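Local structure of Pcza361.24 (Amycolatopsis orientalis, 3G2M) at residues 66-72 against 95-100. The protein probably transfers a methyl group from S-adenosyl-L-methionine to an amine nitrogen of glycopeptide antibiotics during their biosynthesis. Sequence-based numbering, arbitrary orientation.
Sequences ADGTSEA and RLTFPF
The backbones of 66-72 and 95-100 run side by side, closest where Ala66 CA lies 5.0 Å from Arg95 CA, and they come near again where Ala72 meets Leu96, each chain passing from loop into the first turn of a helix. One carboxylate oxygen takes both terminal nitrogens of a guanidinium, tying the first turn of helix 69-79 to the loop that leads into helix 97-101: Arg95 NH1 and NH2 both donate end-on to Glu71 OE1, at 3.1 and 3.3 Å. The acceptor lies at the guanidinium's edge, close to its plane, whereas both nitrogens reach it from the same face of a carboxylate turned 46° away. Glu71 is stretched out from its helix, with CG anti to the backbone N (chi1 -173°), and meets the bent arginine chain at roughly a right angle. Its other oxygen, OE2, is hydrogen-bonded to Ser157 and Ser189, so the buried carboxylate is gripped at both oxygens and its rotation fixed. Arg95 and Ser157 also contact S-adenosyl-L-methionine when it is bound, although this chain holds none; the bonds of Glu71 to both are consistent with a second-shell residue positioning them. Gly68, the N-cap of helix 69-79, lets the guanidinium come close, with CA 3.6 Å from Arg95 NH1. Beneath the salt bridge, Leu96 CD2 reaches both one face of the guanidinium and Gly68 O, while Ala72 CB packs against Pro99 CB at 3.6 Å and Phe100 CE1 at 3.9 Å. The contact thereby joins the start of helix 69-79 to that of helix 97-101, with Leu96 and Phe100 also resting on Phe75 of the former helix and on Glu88 of strand 86-89 in the methyltransferase sheet.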
ATOM      1  N   ALA A  66     -23.522  15.229  -2.062  1.00 58.94           N
ATOM      2  CA  ALA A  66     -23.114  14.903  -0.701  1.00 58.76           C
ATOM      3  C   ALA A  66     -24.182  14.067  -0.005  1.00 58.58           C
ATOM      4  O   ALA A  66     -25.286  14.552   0.269  1.00 58.66           O
ATOM      5  CB  ALA A  66     -22.818  16.179   0.091  1.00 58.83           C
ATOM      6  N   ASP A  67     -23.856  12.802   0.259  1.00 58.26           N
ATOM      7  CA  ASP A  67     -24.776  11.911   0.966  1.00 57.78           C
ATOM      8  C   ASP A  67     -24.064  10.809   1.754  1.00 57.06           C
ATOM      9  O   ASP A  67     -24.249   9.610   1.502  1.00 57.19           O
ATOM     10  CB  ASP A  67     -25.837  11.324   0.029  1.00 57.96           C
ATOM     11  CG  ASP A  67     -27.168  11.102   0.731  1.00 58.78           C
ATOM     12  OD1 ASP A  67     -27.230  11.302   1.967  1.00 59.62           O
ATOM     13  OD2 ASP A  67     -28.153  10.736   0.051  1.00 58.99           O
ATOM     14  N   GLY A  68     -23.251  11.245   2.711  1.00 55.97           N
ATOM     15  CA  GLY A  68     -22.673  10.361   3.713  1.00 54.51           C
ATOM     16  C   GLY A  68     -23.466  10.492   4.998  1.00 53.36           C
ATOM     17  O   GLY A  68     -22.891  10.589   6.085  1.00 53.42           O
ATOM     18  N   THR A  69     -24.793  10.511   4.863  1.00 52.00           N
ATOM     19  CA  THR A  69     -25.701  10.651   6.002  1.00 50.46           C
ATOM     20  C   THR A  69     -25.583   9.482   6.970  1.00 49.18           C
ATOM     21  O   THR A  69     -25.571   9.681   8.182  1.00 49.13           O
ATOM     22  CB  THR A  69     -27.181  10.804   5.557  1.00 50.74           C
ATOM     23  OG1 THR A  69     -27.433   9.965   4.422  1.00 50.66           O
ATOM     24  CG2 THR A  69     -27.490  12.256   5.196  1.00 50.71           C
ATOM     25  N   SER A  70     -25.488   8.268   6.429  1.00 47.68           N
ATOM     26  CA  SER A  70     -25.320   7.062   7.237  1.00 46.31           C
ATOM     27  C   SER A  70     -23.964   7.043   7.936  1.00 44.97           C
ATOM     28  O   SER A  70     -23.842   6.567   9.066  1.00 44.88           O
ATOM     29  CB  SER A  70     -25.468   5.811   6.372  1.00 46.28           C
ATOM     30  OG  SER A  70     -26.782   5.705   5.859  1.00 47.77           O
ATOM     31  N   GLU A  71     -22.947   7.554   7.248  1.00 43.44           N
ATOM     32  CA  GLU A  71     -21.597   7.609   7.796  1.00 41.69           C
ATOM     33  C   GLU A  71     -21.530   8.589   8.964  1.00 41.14           C
ATOM     34  O   GLU A  71     -21.032   8.243  10.036  1.00 40.71           O
ATOM     35  CB  GLU A  71     -20.581   7.979   6.708  1.00 41.77           C
ATOM     36  CG  GLU A  71     -19.143   7.890   7.175  1.00 40.18           C
ATOM     37  CD  GLU A  71     -18.137   8.338   6.132  1.00 40.81           C
ATOM     38  OE1 GLU A  71     -18.497   8.472   4.943  1.00 38.12           O
ATOM     39  OE2 GLU A  71     -16.966   8.554   6.512  1.00 38.56           O
ATOM     40  N   ALA A  72     -22.049   9.799   8.760  1.00 40.44           N
ATOM     41  CA  ALA A  72     -22.067  10.816   9.811  1.00 40.29           C
ATOM     42  C   ALA A  72     -22.830  10.334  11.042  1.00 40.21           C
ATOM     43  O   ALA A  72     -22.414  10.586  12.177  1.00 39.64           O
ATOM     44  CB  ALA A  72     -22.650  12.127   9.291  1.00 40.35           C
ATOM     45  N   ARG A  95     -19.274  17.357   3.283  1.00 41.65           N
ATOM     46  CA  ARG A  95     -20.113  16.173   3.078  1.00 41.01           C
ATOM     47  C   ARG A  95     -20.542  15.565   4.421  1.00 40.21           C
ATOM     48  O   ARG A  95     -21.682  15.112   4.573  1.00 39.91           O
ATOM     49  CB  ARG A  95     -19.374  15.139   2.222  1.00 41.22           C
ATOM     50  CG  ARG A  95     -20.218  13.935   1.791  1.00 41.85           C
ATOM     51  CD  ARG A  95     -19.349  12.867   1.136  1.00 42.05           C
ATOM     52  NE  ARG A  95     -18.250  12.454   2.004  1.00 43.63           N
ATOM     53  CZ  ARG A  95     -18.220  11.330   2.719  1.00 44.63           C
ATOM     54  NH1 ARG A  95     -19.227  10.467   2.673  1.00 45.30           N
ATOM     55  NH2 ARG A  95     -17.167  11.065   3.478  1.00 45.01           N
ATOM     56  N   LEU A  96     -19.632  15.567   5.394  1.00 38.99           N
ATOM     57  CA  LEU A  96     -19.964  15.151   6.758  1.00 38.73           C
ATOM     58  C   LEU A  96     -20.127  16.332   7.715  1.00 38.58           C
ATOM     59  O   LEU A  96     -20.845  16.228   8.711  1.00 38.18           O
ATOM     60  CB  LEU A  96     -18.917  14.178   7.320  1.00 38.60           C
ATOM     61  CG  LEU A  96     -18.642  12.850   6.613  1.00 38.31           C
ATOM     62  CD1 LEU A  96     -17.607  12.057   7.416  1.00 38.88           C
ATOM     63  CD2 LEU A  96     -19.902  12.027   6.408  1.00 37.90           C
ATOM     64  N   THR A  97     -19.461  17.447   7.416  1.00 38.38           N
ATOM     65  CA  THR A  97     -19.456  18.596   8.321  1.00 38.81           C
ATOM     66  C   THR A  97     -20.853  19.165   8.565  1.00 39.09           C
ATOM     67  O   THR A  97     -21.197  19.488   9.699  1.00 39.20           O
ATOM     68  CB  THR A  97     -18.555  19.742   7.823  1.00 38.66           C
ATOM     69  OG1 THR A  97     -17.344  19.211   7.270  1.00 39.05           O
ATOM     70  CG2 THR A  97     -18.217  20.694   8.970  1.00 38.27           C
ATOM     71  N   PHE A  98     -21.642  19.299   7.504  1.00 39.65           N
ATOM     72  CA  PHE A  98     -22.989  19.856   7.628  1.00 40.16           C
ATOM     73  C   PHE A  98     -23.928  18.931   8.421  1.00 40.30           C
ATOM     74  O   PHE A  98     -24.636  19.405   9.311  1.00 40.59           O
ATOM     75  CB  PHE A  98     -23.552  20.266   6.260  1.00 40.60           C
ATOM     76  CG  PHE A  98     -22.895  21.497   5.689  1.00 41.02           C
ATOM     77  CD1 PHE A  98     -23.335  22.768   6.050  1.00 41.68           C
ATOM     78  CD2 PHE A  98     -21.821  21.387   4.810  1.00 42.50           C
ATOM     79  CE1 PHE A  98     -22.723  23.913   5.535  1.00 41.86           C
ATOM     80  CE2 PHE A  98     -21.197  22.525   4.293  1.00 42.12           C
ATOM     81  CZ  PHE A  98     -21.654  23.790   4.656  1.00 41.96           C
ATOM     82  N   PRO A  99     -23.937  17.615   8.112  1.00 40.25           N
ATOM     83  CA  PRO A  99     -24.569  16.673   9.045  1.00 40.38           C
ATOM     84  C   PRO A  99     -24.096  16.801  10.502  1.00 40.50           C
ATOM     85  O   PRO A  99     -24.922  16.721  11.410  1.00 40.49           O
ATOM     86  CB  PRO A  99     -24.187  15.310   8.470  1.00 40.52           C
ATOM     87  CG  PRO A  99     -24.059  15.554   7.014  1.00 40.61           C
ATOM     88  CD  PRO A  99     -23.481  16.933   6.886  1.00 40.10           C
ATOM     89  N   PHE A 100     -22.792  16.990  10.724  1.00 40.34           N
ATOM     90  CA  PHE A 100     -22.260  17.172  12.081  1.00 40.36           C
ATOM     91  C   PHE A 100     -22.795  18.439  12.753  1.00 40.77           C
ATOM     92  O   PHE A 100     -23.158  18.419  13.928  1.00 40.79           O
ATOM     93  CB  PHE A 100     -20.724  17.205  12.090  1.00 40.03           C
ATOM     94  CG  PHE A 100     -20.068  15.871  11.828  1.00 39.60           C
ATOM     95  CD1 PHE A 100     -20.709  14.674  12.144  1.00 39.61           C
ATOM     96  CD2 PHE A 100     -18.781  15.819  11.288  1.00 39.46           C
ATOM     97  CE1 PHE A 100     -20.085  13.441  11.910  1.00 39.67           C
ATOM     98  CE2 PHE A 100     -18.146  14.593  11.047  1.00 38.79           C
ATOM     99  CZ  PHE A 100     -18.794  13.403  11.358  1.00 38.71           C
TER